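Local coordinates for periplasmic binding protein (Agrobacterium tumefaciens str. B6, PDB 5L9G), which binds the opine mannopine in the periplasm and probably delivers it to an ABC transporter for uptake into the cell, at residues Arg229-Ile234 and Phe240-Asn245; Leu214-Glu219 and Ile234-Asn239; Ile125-Lys130 and Asn135-Met140. All coordinates share one frame; numbering follows the deposited sequence.

The three contacts gather near the strand pair 115-128 and 240-256, on one side of the chain's centre. Contacts 1 and 2, about 9 Å between centres, share Ile234 and helix 227-235; the helix covers the strand in contact 1 and ends beside helix 208-216 in contact 2, Ala238 N lying 3.0 Å from Ala233 O. Contact 3, about 10 Å from contact 1 between centres, joins it through the sheet, Trp127 N meeting Ala241 O at 2.8 Å. Contacts 2 and 3, about 14 Å between centres, meet where Lys129 N lies 2.8 Å from Asn239 O. Arg229 of contact 1 binds mannopine directly, whereas the Ile215 side chain of contact 2 stays about 11 Å away.

Contact 1. Residues Arg229-Ile234 and Phe240-Asn245. With MO0 (mannopine), chain C.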
ATOM      1  N   ARG A 229       5.842   7.508   1.547  1.00 28.47           N
ATOM      2  CA  ARG A 229       6.464   8.146   0.372  1.00 27.73           C
ATOM      3  C   ARG A 229       6.349   9.665   0.490  1.00 28.59           C
ATOM      4  O   ARG A 229       7.321  10.387   0.231  1.00 26.66           O
ATOM      5  CB  ARG A 229       5.803   7.658  -0.932  1.00 27.00           C
ATOM      6  CG  ARG A 229       5.741   6.125  -1.086  1.00 27.23           C
ATOM      7  CD  ARG A 229       7.120   5.427  -1.065  1.00 29.52           C
ATOM      8  NE  ARG A 229       6.967   3.993  -1.341  1.00 29.53           N
ATOM      9  CZ  ARG A 229       7.871   3.246  -1.971  1.00 38.93           C
ATOM     10  NH1 ARG A 229       9.025   3.781  -2.375  1.00 33.46           N
ATOM     11  NH2 ARG A 229       7.626   1.963  -2.215  1.00 31.67           N
ATOM     12  N   VAL A 230       5.167  10.140   0.934  1.00 27.43           N
ATOM     13  CA  VAL A 230       4.920  11.593   1.081  1.00 26.30           C
ATOM     14  C   VAL A 230       5.817  12.174   2.171  1.00 28.71           C
ATOM     15  O   VAL A 230       6.473  13.185   1.934  1.00 27.88           O
ATOM     16  CB  VAL A 230       3.429  11.912   1.341  1.00 27.87           C
ATOM     17  CG1 VAL A 230       3.223  13.418   1.587  1.00 28.27           C
ATOM     18  CG2 VAL A 230       2.560  11.449   0.173  1.00 26.29           C
ATOM     19  N   GLN A 231       5.800  11.570   3.370  1.00 26.96           N
ATOM     20  CA  GLN A 231       6.614  12.067   4.479  1.00 27.94           C
ATOM     21  C   GLN A 231       8.117  12.079   4.115  1.00 30.98           C
ATOM     22  O   GLN A 231       8.818  13.044   4.437  1.00 29.98           O
ATOM     23  CB  GLN A 231       6.327  11.289   5.785  1.00 28.96           C
ATOM     24  CG  GLN A 231       7.081  11.909   6.996  1.00 36.26           C
ATOM     25  CD  GLN A 231       6.710  13.364   7.281  1.00 47.28           C
ATOM     26  OE1 GLN A 231       7.544  14.275   7.293  1.00 41.56           O
ATOM     27  NE2 GLN A 231       5.446  13.632   7.478  1.00 35.34           N
ATOM     28  N   GLY A 232       8.571  11.032   3.424  1.00 29.61           N
ATOM     29  CA  GLY A 232       9.954  10.923   2.952  1.00 29.27           C
ATOM     30  C   GLY A 232      10.323  12.061   1.998  1.00 31.23           C
ATOM     31  O   GLY A 232      11.400  12.647   2.124  1.00 30.29           O
ATOM     32  N   ALA A 233       9.399  12.445   1.093  1.00 28.29           N
ATOM     33  CA  ALA A 233       9.637  13.562   0.171  1.00 27.99           C
ATOM     34  C   ALA A 233       9.722  14.896   0.942  1.00 30.18           C
ATOM     35  O   ALA A 233      10.630  15.687   0.706  1.00 30.64           O
ATOM     36  CB  ALA A 233       8.534  13.625  -0.875  1.00 28.30           C
ATOM     37  N   ILE A 234       8.806  15.109   1.912  1.00 27.18           N
ATOM     38  CA  ILE A 234       8.796  16.313   2.757  1.00 26.78           C
ATOM     39  C   ILE A 234      10.113  16.375   3.564  1.00 30.91           C
ATOM     40  O   ILE A 234      10.735  17.448   3.656  1.00 29.91           O
ATOM     41  CB  ILE A 234       7.529  16.328   3.666  1.00 29.95           C
ATOM     42  CG1 ILE A 234       6.261  16.490   2.771  1.00 29.45           C
ATOM     43  CG2 ILE A 234       7.622  17.464   4.741  1.00 31.45           C
ATOM     44  CD1 ILE A 234       4.906  16.272   3.513  1.00 29.78           C
ATOM     45  N   PHE A 240       5.333  20.326   0.499  1.00 29.68           N
ATOM     46  CA  PHE A 240       4.021  19.714   0.459  1.00 28.18           C
ATOM     47  C   PHE A 240       3.474  19.523   1.845  1.00 32.59           C
ATOM     48  O   PHE A 240       4.214  19.519   2.838  1.00 32.07           O
ATOM     49  CB  PHE A 240       4.078  18.348  -0.252  1.00 27.69           C
ATOM     50  CG  PHE A 240       3.912  18.411  -1.754  1.00 27.98           C
ATOM     51  CD1 PHE A 240       4.797  19.152  -2.543  1.00 28.56           C
ATOM     52  CD2 PHE A 240       2.899  17.698  -2.388  1.00 28.97           C
ATOM     53  CE1 PHE A 240       4.652  19.197  -3.937  1.00 30.76           C
ATOM     54  CE2 PHE A 240       2.758  17.743  -3.786  1.00 31.76           C
ATOM     55  CZ  PHE A 240       3.644  18.482  -4.553  1.00 30.13           C
ATOM     56  N   ALA A 241       2.166  19.355   1.908  1.00 29.17           N
ATOM     57  CA  ALA A 241       1.460  19.066   3.150  1.00 29.09           C
ATOM     58  C   ALA A 241       0.529  17.925   2.838  1.00 30.57           C
ATOM     59  O   ALA A 241       0.295  17.621   1.662  1.00 28.86           O
ATOM     60  CB  ALA A 241       0.671  20.275   3.628  1.00 30.19           C
ATOM     61  N   TYR A 242       0.027  17.262   3.874  1.00 28.26           N
ATOM     62  CA  TYR A 242      -0.904  16.156   3.673  1.00 28.11           C
ATOM     63  C   TYR A 242      -1.829  16.025   4.847  1.00 31.53           C
ATOM     64  O   TYR A 242      -1.608  16.654   5.879  1.00 30.20           O
ATOM     65  CB  TYR A 242      -0.165  14.836   3.372  1.00 28.67           C
ATOM     66  CG  TYR A 242       0.649  14.278   4.528  1.00 30.92           C
ATOM     67  CD1 TYR A 242       1.973  14.652   4.715  1.00 33.04           C
ATOM     68  CD2 TYR A 242       0.119  13.307   5.376  1.00 31.89           C
ATOM     69  CE1 TYR A 242       2.760  14.071   5.715  1.00 35.29           C
ATOM     70  CE2 TYR A 242       0.893  12.717   6.385  1.00 33.60           C
ATOM     71  CZ  TYR A 242       2.218  13.099   6.550  1.00 40.27           C
ATOM     72  OH  TYR A 242       2.993  12.527   7.548  1.00 36.16           O
ATOM     73  N   THR A 243      -2.871  15.221   4.681  1.00 29.69           N
ATOM     74  CA  THR A 243      -3.859  14.947   5.724  1.00 29.71           C
ATOM     75  C   THR A 243      -4.195  13.454   5.700  1.00 32.59           C
ATOM     76  O   THR A 243      -4.083  12.807   4.658  1.00 31.68           O
ATOM     77  CB  THR A 243      -5.140  15.805   5.495  1.00 34.86           C
ATOM     78  OG1 THR A 243      -6.090  15.480   6.489  1.00 36.43           O
ATOM     79  CG2 THR A 243      -5.794  15.566   4.123  1.00 34.70           C
ATOM     80  N   PHE A 244      -4.670  12.926   6.830  1.00 30.42           N
ATOM     81  CA  PHE A 244      -5.167  11.547   6.877  1.00 30.58           C
ATOM     82  C   PHE A 244      -6.689  11.552   6.627  1.00 33.55           C
ATOM     83  O   PHE A 244      -7.292  10.472   6.576  1.00 33.00           O
ATOM     84  CB  PHE A 244      -4.866  10.888   8.238  1.00 32.91           C
ATOM     85  CG  PHE A 244      -3.419  10.464   8.390  1.00 33.18           C
ATOM     86  CD1 PHE A 244      -2.984   9.230   7.918  1.00 35.33           C
ATOM     87  CD2 PHE A 244      -2.500  11.290   9.026  1.00 33.16           C
ATOM     88  CE1 PHE A 244      -1.640   8.835   8.065  1.00 34.10           C
ATOM     89  CE2 PHE A 244      -1.163  10.899   9.167  1.00 34.54           C
ATOM     90  CZ  PHE A 244      -0.740   9.677   8.687  1.00 32.32           C
ATOM     91  N   ASN A 245      -7.324  12.760   6.505  1.00 31.55           N
ATOM     92  CA  ASN A 245      -8.775  12.824   6.258  1.00 32.07           C
ATOM     93  C   ASN A 245      -9.113  12.130   4.935  1.00 32.65           C
ATOM     94  O   ASN A 245      -8.470  12.421   3.921  1.00 31.07           O
ATOM     95  CB  ASN A 245      -9.280  14.271   6.221  1.00 34.73           C
ATOM     96  CG  ASN A 245     -10.787  14.332   6.235  1.00 53.69           C
ATOM     97  OD1 ASN A 245     -11.439  13.842   7.170  1.00 50.74           O
ATOM     98  ND2 ASN A 245     -11.375  14.812   5.146  1.00 47.53           N
TER
HETATM   99  OAB MO0 C 401       0.361  -6.173  -4.070  1.00 37.00           O
HETATM  100  CAF MO0 C 401       1.279  -5.652  -4.992  1.00 37.76           C
HETATM  101  CAG MO0 C 401       1.515  -4.161  -4.826  1.00 35.67           C
HETATM  102  OAC MO0 C 401       0.589  -3.450  -5.571  1.00 36.39           O
HETATM  103  CAH MO0 C 401       1.631  -3.701  -3.393  1.00 36.53           C
HETATM  104  OAM MO0 C 401       2.602  -4.402  -2.709  1.00 36.67           O
HETATM  105  CAI MO0 C 401       1.811  -2.195  -3.200  1.00 33.31           C
HETATM  106  OAD MO0 C 401       2.998  -1.753  -3.787  1.00 35.73           O
HETATM  107  CAJ MO0 C 401       1.683  -1.785  -1.761  1.00 33.25           C
HETATM  108  OAE MO0 C 401       0.422  -2.160  -1.285  1.00 37.76           O
HETATM  109  CAK MO0 C 401       1.968  -0.300  -1.491  1.00 29.10           C
HETATM  110  N   MO0 C 401       2.937  -0.193  -0.392  1.00 29.28           N
HETATM  111  CA  MO0 C 401       3.098   1.198   0.098  1.00 28.88           C
HETATM  112  C   MO0 C 401       4.382   1.790  -0.433  1.00 33.73           C
HETATM  113  O   MO0 C 401       5.045   1.156  -1.282  1.00 31.54           O
HETATM  114  CB  MO0 C 401       3.030   1.311   1.602  1.00 31.10           C
HETATM  115  CG  MO0 C 401       4.302   0.854   2.284  1.00 32.04           C
HETATM  116  CD  MO0 C 401       4.105   0.480   3.712  1.00 33.36           C
HETATM  117  OE1 MO0 C 401       4.468   1.418   4.688  1.00 29.25           O
HETATM  118  NE2 MO0 C 401       3.653  -0.615   4.082  1.00 35.97           N
HETATM  119  OXT MO0 C 401       4.770   2.949  -0.085  1.00 30.26           O
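Tyr242 takes three side chains of helix 229-234 on its ring and hydroxyl. Gln231 NE2 donates to Tyr242 OH at 2.7 Å, a bent bond (N-H...O 144°) with the hydroxyl lying in the amide plane; amide and ring are turned 61° apart. Gln231 reaches it by extending CG anti to the backbone N and then bending at chi2. Ile234 CD1 comes to the ring edge, 3.6 Å from Tyr242 CD1, and rests 3.4 Å from Phe240 O. Val230 CG1 approaches the ring obliquely, 3.6 Å from Tyr242 CD1. Next to Val230 in the sequence, Arg229 bends at chi2 and grips the mannopine carboxylate edge-on: NE donates to OXT at 2.7 Å and NH2 to O at 2.9 Å, both nearly straight, and NH2 also bonds Gly29 O. Helix and strand run nearly antiparallel (152°), their axes 8.9 Å apart. Val230, Ala233 and Phe240 also meet Ile215 of helix 208-216, while Ala241 and Thr243 pair by backbone bonds with Trp127 and Ile125 of strand 115-128.

Contact 2. Residues Leu214-Glu219 and Ile234-Asn239; sequences LIKDGE and INDGAN
This is a small, partly buried contact between two helix ends, where the last turn of helix 208-216 meets the turn that leads out of helix 227-235 toward strand 240-256. Its apolar centre is Ala238, whose CB points at the neighbouring helix and lies 3.5 Å from Ile215 CG2. CG2, the isoleucine branch anti to the backbone N, makes the touch and packs against the alanine methyl. The backbones come close, Lys216 CA to Ala238 CA 4.5 Å, which brings Ala238 CB within 3.9 Å of Lys216 CA.

The outer side of the contact is polar. Lys216 extends past Asp236, its CD beside Asp236 CB, and bends at chi3 before ending in a long salt bridge, NZ to OD2 3.9 Å. Water 2 fills in between, accepting from Lys216 NZ at 2.9 Å and donating to Asp236 OD2 at 2.8 Å, so the water probably carries much of the link between the charges. A second water bridges the backbones: it donates to Ile215 O and accepts a weak bond from Asn239 N.

Ile215 faces inward as well, onto Val230 and Ala233 of helix 227-235 and onto Ile223 and Thr225 of strand 222-226. Both helices finish in Schellman motifs, with Gly218 and Gly237 as the positive-phi residues. At the second, Gly237 N returns to Ile234 O and Ala238 N to Ala233 O; this common C-terminal helix cap here leads from helix 227-235 into strand 240-256 of the solute-binding protein fold.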
ATOM      1  N   LEU A 214       7.895  13.146  -7.899  1.00 27.99           N
ATOM      2  CA  LEU A 214       6.925  14.146  -8.398  1.00 29.31           C
ATOM      3  C   LEU A 214       6.714  15.233  -7.326  1.00 30.57           C
ATOM      4  O   LEU A 214       6.697  16.413  -7.650  1.00 30.95           O
ATOM      5  CB  LEU A 214       5.574  13.486  -8.681  1.00 28.59           C
ATOM      6  CG  LEU A 214       5.532  12.603  -9.933  1.00 33.51           C
ATOM      7  CD1 LEU A 214       4.203  11.817  -9.952  1.00 35.37           C
ATOM      8  CD2 LEU A 214       5.678  13.440 -11.220  1.00 32.73           C
ATOM      9  N   ILE A 215       6.608  14.810  -6.061  1.00 26.37           N
ATOM     10  CA  ILE A 215       6.413  15.679  -4.890  1.00 25.46           C
ATOM     11  C   ILE A 215       7.661  16.555  -4.667  1.00 28.35           C
ATOM     12  O   ILE A 215       7.559  17.776  -4.593  1.00 27.76           O
ATOM     13  CB  ILE A 215       6.041  14.829  -3.636  1.00 27.69           C
ATOM     14  CG1 ILE A 215       4.660  14.162  -3.838  1.00 28.18           C
ATOM     15  CG2 ILE A 215       6.059  15.711  -2.359  1.00 28.17           C
ATOM     16  CD1 ILE A 215       4.286  13.090  -2.819  1.00 28.57           C
ATOM     17  N   LYS A 216       8.840  15.932  -4.635  1.00 27.41           N
ATOM     18  CA  LYS A 216      10.096  16.676  -4.460  1.00 27.84           C
ATOM     19  C   LYS A 216      10.310  17.719  -5.562  1.00 31.53           C
ATOM     20  O   LYS A 216      10.748  18.824  -5.275  1.00 32.23           O
ATOM     21  CB  LYS A 216      11.282  15.711  -4.397  1.00 29.35           C
ATOM     22  CG  LYS A 216      11.372  14.915  -3.081  1.00 30.00           C
ATOM     23  CD  LYS A 216      12.561  13.952  -3.102  1.00 34.01           C
ATOM     24  CE  LYS A 216      12.268  12.684  -3.875  1.00 47.71           C
ATOM     25  NZ  LYS A 216      13.182  11.567  -3.504  1.00 62.32           N
ATOM     26  N   ASP A 217       9.951  17.402  -6.825  1.00 28.76           N
ATOM     27  CA  ASP A 217      10.150  18.339  -7.935  1.00 28.13           C
ATOM     28  C   ASP A 217       9.001  19.357  -8.076  1.00 31.54           C
ATOM     29  O   ASP A 217       9.090  20.248  -8.921  1.00 32.73           O
ATOM     30  CB  ASP A 217      10.303  17.556  -9.254  1.00 29.77           C
ATOM     31  CG  ASP A 217      11.597  16.778  -9.351  1.00 34.12           C
ATOM     32  OD1 ASP A 217      12.650  17.316  -8.934  1.00 33.74           O
ATOM     33  OD2 ASP A 217      11.571  15.676  -9.905  1.00 36.76           O
ATOM     34  N   GLY A 218       7.950  19.198  -7.273  1.00 29.25           N
ATOM     35  CA  GLY A 218       6.751  20.033  -7.355  1.00 30.35           C
ATOM     36  C   GLY A 218       6.082  19.928  -8.718  1.00 34.85           C
ATOM     37  O   GLY A 218       5.518  20.912  -9.212  1.00 34.27           O
ATOM     38  N   GLU A 219       6.174  18.750  -9.363  1.00 31.91           N
ATOM     39  CA  GLU A 219       5.652  18.502 -10.712  1.00 32.93           C
ATOM     40  C   GLU A 219       4.142  18.310 -10.765  1.00 36.41           C
ATOM     41  O   GLU A 219       3.558  18.337 -11.854  1.00 36.63           O
ATOM     42  CB  GLU A 219       6.383  17.325 -11.380  1.00 35.36           C
ATOM     43  CG  GLU A 219       7.696  17.740 -12.013  1.00 49.01           C
ATOM     44  CD  GLU A 219       8.513  16.654 -12.697  1.00 74.27           C
ATOM     45  OE1 GLU A 219       7.935  15.610 -13.087  1.00 49.74           O
ATOM     46  OE2 GLU A 219       9.742  16.852 -12.838  1.00 64.80           O
ATOM     47  N   ILE A 234       8.806  15.109   1.912  1.00 27.18           N
ATOM     48  CA  ILE A 234       8.796  16.313   2.757  1.00 26.78           C
ATOM     49  C   ILE A 234      10.113  16.375   3.564  1.00 30.91           C
ATOM     50  O   ILE A 234      10.735  17.448   3.656  1.00 29.91           O
ATOM     51  CB  ILE A 234       7.529  16.328   3.666  1.00 29.95           C
ATOM     52  CG1 ILE A 234       6.261  16.490   2.771  1.00 29.45           C
ATOM     53  CG2 ILE A 234       7.622  17.464   4.741  1.00 31.45           C
ATOM     54  CD1 ILE A 234       4.906  16.272   3.513  1.00 29.78           C
ATOM     55  N   ASN A 235      10.549  15.223   4.134  1.00 29.93           N
ATOM     56  CA  ASN A 235      11.824  15.164   4.882  1.00 30.84           C
ATOM     57  C   ASN A 235      13.007  15.574   3.980  1.00 34.87           C
ATOM     58  O   ASN A 235      13.963  16.217   4.444  1.00 35.99           O
ATOM     59  CB  ASN A 235      12.064  13.749   5.426  1.00 32.23           C
ATOM     60  CG  ASN A 235      11.183  13.365   6.594  1.00 39.30           C
ATOM     61  OD1 ASN A 235      11.129  12.199   6.995  1.00 41.15           O
ATOM     62  ND2 ASN A 235      10.437  14.314   7.131  1.00 29.70           N
ATOM     63  N   ASP A 236      12.899  15.255   2.692  1.00 30.59           N
ATOM     64  CA  ASP A 236      13.899  15.578   1.665  1.00 30.82           C
ATOM     65  C   ASP A 236      13.781  17.016   1.121  1.00 35.37           C
ATOM     66  O   ASP A 236      14.508  17.389   0.186  1.00 36.20           O
ATOM     67  CB  ASP A 236      13.845  14.536   0.524  1.00 32.36           C
ATOM     68  CG  ASP A 236      14.375  13.175   0.916  1.00 44.30           C
ATOM     69  OD1 ASP A 236      15.087  13.082   1.954  1.00 43.16           O
ATOM     70  OD2 ASP A 236      14.085  12.204   0.197  1.00 44.87           O
ATOM     71  N   GLY A 237      12.895  17.807   1.723  1.00 30.40           N
ATOM     72  CA  GLY A 237      12.707  19.210   1.377  1.00 31.38           C
ATOM     73  C   GLY A 237      11.491  19.575   0.543  1.00 33.59           C
ATOM     74  O   GLY A 237      11.337  20.759   0.230  1.00 33.12           O
ATOM     75  N   ALA A 238      10.602  18.606   0.185  1.00 28.91           N
ATOM     76  CA  ALA A 238       9.415  18.946  -0.616  1.00 27.80           C
ATOM     77  C   ALA A 238       8.483  19.901   0.153  1.00 30.96           C
ATOM     78  O   ALA A 238       8.244  19.701   1.337  1.00 31.16           O
ATOM     79  CB  ALA A 238       8.655  17.685  -1.005  1.00 27.44           C
ATOM     80  N   ASN A 239       7.993  20.947  -0.528  1.00 30.17           N
ATOM     81  CA  ASN A 239       7.105  21.939   0.060  1.00 31.48           C
ATOM     82  C   ASN A 239       5.651  21.481  -0.129  1.00 33.65           C
ATOM     83  O   ASN A 239       4.856  22.127  -0.845  1.00 32.04           O
ATOM     84  CB  ASN A 239       7.345  23.338  -0.553  1.00 36.69           C
ATOM     85  CG  ASN A 239       6.618  24.440   0.171  1.00 46.94           C
ATOM     86  OD1 ASN A 239       6.181  24.279   1.308  1.00 41.64           O
ATOM     87  ND2 ASN A 239       6.411  25.568  -0.491  1.00 47.27           N
TER
HETATM   88  O   HOH W   1       8.308  20.308  -3.761  1.00 32.47           O
HETATM   89  O   HOH W   2      11.852  11.058  -1.004  1.00 33.33           O

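Contact 3. Residues Ile125-Lys130 and Asn135-Met140; sequences IAWNKK and NGPKSM
Trp127 and Gly136 make a CH-pi contact: Gly136 CA stands 3.5 Å from the centroid of the five-membered ring, only 8° off its normal. Pro137 N lies over the same face, higher above the plane. With no side chain, Gly136 lays its CA directly on the indole face. Trp127 puts CG between its backbone N and carbonyl carbon (chi1 76°), which brings the indole over the loop, and its NE1 is tied to Gly133 O.

Apolar contacts continue along the loop. Pro137 slides past Trp127 in the opposite direction, its CD 3.6 Å from Trp127 CB, and its CG turns to Ile125 CG2 at 4.0 Å. Beyond it, Ile125 uses its other branch: CG1 meets Met140 CE at 3.7 Å, and CD1 packs against the backbone of Ser139. Met140 bends at chi2 to bring its thioether to the isoleucine.

The arrangement is a strand covered by the returning chain. Strand 115-128 passes straight into helix 129-132, and the loop after it doubles back across the side chains of the strand before helix 140-144 starts; Ile125 and Trp127 face the loop while Ala126 points away from it, toward Ile223.

Asn128 is the N-cap of helix 129-132, its OD1 accepting from Lys130 N at 2.9 Å, and its ND2 bonds Val220 O. Ser139 caps the next helix through OG to Asp142 N. Lys138 brings NZ obliquely to Trp127 CH2, 3.8 Å away. Pro137 O is buried 3.4 Å from Trp127 CE3, without a hydrogen-bonding partner in the model.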
ATOM      1  N   ILE A 125      -4.173  12.014   0.669  1.00 28.06           N
ATOM      2  CA  ILE A 125      -4.096  13.230  -0.149  1.00 26.96           C
ATOM      3  C   ILE A 125      -2.936  14.091   0.318  1.00 30.48           C
ATOM      4  O   ILE A 125      -2.897  14.471   1.481  1.00 29.60           O
ATOM      5  CB  ILE A 125      -5.429  14.045  -0.013  1.00 30.60           C
ATOM      6  CG1 ILE A 125      -6.630  13.231  -0.499  1.00 31.80           C
ATOM      7  CG2 ILE A 125      -5.364  15.433  -0.734  1.00 31.23           C
ATOM      8  CD1 ILE A 125      -7.984  13.703   0.139  1.00 34.40           C
ATOM      9  N   ALA A 126      -2.076  14.497  -0.609  1.00 26.07           N
ATOM     10  CA  ALA A 126      -0.982  15.441  -0.342  1.00 26.79           C
ATOM     11  C   ALA A 126      -1.108  16.554  -1.368  1.00 30.14           C
ATOM     12  O   ALA A 126      -1.527  16.296  -2.502  1.00 29.72           O
ATOM     13  CB  ALA A 126       0.379  14.759  -0.498  1.00 27.12           C
ATOM     14  N   TRP A 127      -0.748  17.781  -0.983  1.00 28.40           N
ATOM     15  CA  TRP A 127      -0.827  18.899  -1.912  1.00 28.60           C
ATOM     16  C   TRP A 127       0.392  19.778  -1.852  1.00 30.92           C
ATOM     17  O   TRP A 127       1.105  19.831  -0.836  1.00 28.85           O
ATOM     18  CB  TRP A 127      -2.110  19.714  -1.714  1.00 28.37           C
ATOM     19  CG  TRP A 127      -2.084  20.603  -0.501  1.00 29.54           C
ATOM     20  CD1 TRP A 127      -1.600  21.878  -0.421  1.00 32.18           C
ATOM     21  CD2 TRP A 127      -2.508  20.247   0.831  1.00 30.43           C
ATOM     22  NE1 TRP A 127      -1.727  22.352   0.872  1.00 32.41           N
ATOM     23  CE2 TRP A 127      -2.301  21.378   1.653  1.00 34.58           C
ATOM     24  CE3 TRP A 127      -3.099  19.099   1.393  1.00 32.17           C
ATOM     25  CZ2 TRP A 127      -2.656  21.393   3.016  1.00 35.61           C
ATOM     26  CZ3 TRP A 127      -3.455  19.115   2.738  1.00 34.84           C
ATOM     27  CH2 TRP A 127      -3.223  20.244   3.539  1.00 35.88           C
ATOM     28  N   ASN A 128       0.598  20.498  -2.953  1.00 28.55           N
ATOM     29  CA  ASN A 128       1.719  21.378  -3.150  1.00 27.77           C
ATOM     30  C   ASN A 128       1.437  22.699  -2.449  1.00 29.66           C
ATOM     31  O   ASN A 128       0.505  23.425  -2.844  1.00 29.23           O
ATOM     32  CB  ASN A 128       1.882  21.600  -4.665  1.00 30.87           C
ATOM     33  CG  ASN A 128       3.166  22.250  -5.051  1.00 34.34           C
ATOM     34  OD1 ASN A 128       3.748  23.042  -4.299  1.00 32.27           O
ATOM     35  ND2 ASN A 128       3.640  21.911  -6.242  1.00 28.99           N
ATOM     36  N   LYS A 129       2.258  23.031  -1.423  1.00 28.66           N
ATOM     37  CA  LYS A 129       2.087  24.304  -0.700  1.00 28.83           C
ATOM     38  C   LYS A 129       2.454  25.548  -1.539  1.00 33.60           C
ATOM     39  O   LYS A 129       1.951  26.645  -1.278  1.00 33.46           O
ATOM     40  CB  LYS A 129       2.838  24.290   0.647  1.00 30.42           C
ATOM     41  CG  LYS A 129       2.266  23.263   1.630  1.00 34.04           C
ATOM     42  CD  LYS A 129       3.178  23.050   2.849  1.00 41.78           C
ATOM     43  CE  LYS A 129       3.201  24.217   3.791  1.00 47.51           C
ATOM     44  NZ  LYS A 129       4.325  24.093   4.750  1.00 48.12           N
ATOM     45  N   LYS A 130       3.300  25.379  -2.581  1.00 28.10           N
ATOM     46  CA  LYS A 130       3.601  26.492  -3.473  1.00 29.96           C
ATOM     47  C   LYS A 130       2.299  26.844  -4.244  1.00 34.60           C
ATOM     48  O   LYS A 130       1.965  28.015  -4.391  1.00 33.25           O
ATOM     49  CB  LYS A 130       4.730  26.140  -4.451  1.00 32.73           C
ATOM     50  CG  LYS A 130       5.109  27.318  -5.350  1.00 39.24           C
ATOM     51  CD  LYS A 130       5.875  26.889  -6.594  1.00 51.27           C
ATOM     52  CE  LYS A 130       5.677  27.855  -7.751  1.00 56.32           C
ATOM     53  NZ  LYS A 130       5.952  29.274  -7.361  1.00 54.89           N
ATOM     54  N   ASN A 135      -4.129  26.331   2.320  1.00 39.21           N
ATOM     55  CA  ASN A 135      -5.511  26.129   1.884  1.00 39.70           C
ATOM     56  C   ASN A 135      -5.611  25.120   0.726  1.00 38.80           C
ATOM     57  O   ASN A 135      -6.182  25.396  -0.336  1.00 38.48           O
ATOM     58  CB  ASN A 135      -6.205  27.472   1.595  1.00 42.12           C
ATOM     59  CG  ASN A 135      -6.499  28.311   2.855  1.00 62.44           C
ATOM     60  OD1 ASN A 135      -5.899  28.148   3.935  1.00 52.98           O
ATOM     61  ND2 ASN A 135      -7.416  29.259   2.748  1.00 53.38           N
ATOM     62  N   GLY A 136      -5.054  23.939   0.972  1.00 35.31           N
ATOM     63  CA  GLY A 136      -5.084  22.845   0.013  1.00 33.09           C
ATOM     64  C   GLY A 136      -6.311  21.962   0.182  1.00 35.53           C
ATOM     65  O   GLY A 136      -7.141  22.198   1.068  1.00 33.40           O
ATOM     66  N   PRO A 137      -6.455  20.939  -0.683  1.00 33.45           N
ATOM     67  CA  PRO A 137      -7.607  20.022  -0.548  1.00 33.53           C
ATOM     68  C   PRO A 137      -7.495  19.198   0.742  1.00 39.78           C
ATOM     69  O   PRO A 137      -6.438  18.619   1.025  1.00 39.07           O
ATOM     70  CB  PRO A 137      -7.493  19.125  -1.785  1.00 35.40           C
ATOM     71  CG  PRO A 137      -6.013  19.153  -2.156  1.00 38.74           C
ATOM     72  CD  PRO A 137      -5.569  20.556  -1.807  1.00 35.14           C
ATOM     73  N   LYS A 138      -8.576  19.125   1.513  1.00 37.95           N
ATOM     74  CA  LYS A 138      -8.516  18.381   2.775  1.00 38.47           C
ATOM     75  C   LYS A 138      -9.497  17.196   2.839  1.00 40.07           C
ATOM     76  O   LYS A 138      -9.761  16.681   3.924  1.00 38.96           O
ATOM     77  CB  LYS A 138      -8.700  19.351   3.954  1.00 43.53           C
ATOM     78  CG  LYS A 138      -7.524  20.333   4.106  1.00 61.06           C
ATOM     79  CD  LYS A 138      -7.803  21.429   5.106  1.00 74.43           C
ATOM     80  CE  LYS A 138      -6.676  22.435   5.185  1.00 87.14           C
ATOM     81  NZ  LYS A 138      -5.524  21.934   5.979  1.00 99.64           N
ATOM     82  N   SER A 139     -10.049  16.788   1.678  1.00 35.03           N
ATOM     83  CA  SER A 139     -11.047  15.712   1.540  1.00 33.60           C
ATOM     84  C   SER A 139     -11.044  15.239   0.097  1.00 35.28           C
ATOM     85  O   SER A 139     -10.506  15.935  -0.772  1.00 33.46           O
ATOM     86  CB  SER A 139     -12.451  16.238   1.882  1.00 35.17           C
ATOM     87  OG  SER A 139     -13.005  17.022   0.829  1.00 34.99           O
ATOM     88  N   MET A 140     -11.655  14.063  -0.182  1.00 32.73           N
ATOM     89  CA  MET A 140     -11.730  13.579  -1.571  1.00 33.89           C
ATOM     90  C   MET A 140     -12.631  14.469  -2.426  1.00 36.44           C
ATOM     91  O   MET A 140     -12.341  14.653  -3.609  1.00 35.33           O
ATOM     92  CB  MET A 140     -12.228  12.140  -1.648  1.00 36.23           C
ATOM     93  CG  MET A 140     -11.180  11.141  -1.343  1.00 38.52           C
ATOM     94  SD  MET A 140      -9.645  11.348  -2.296  1.00 39.32           S
ATOM     95  CE  MET A 140      -8.631  10.269  -1.350  1.00 35.78           C
TER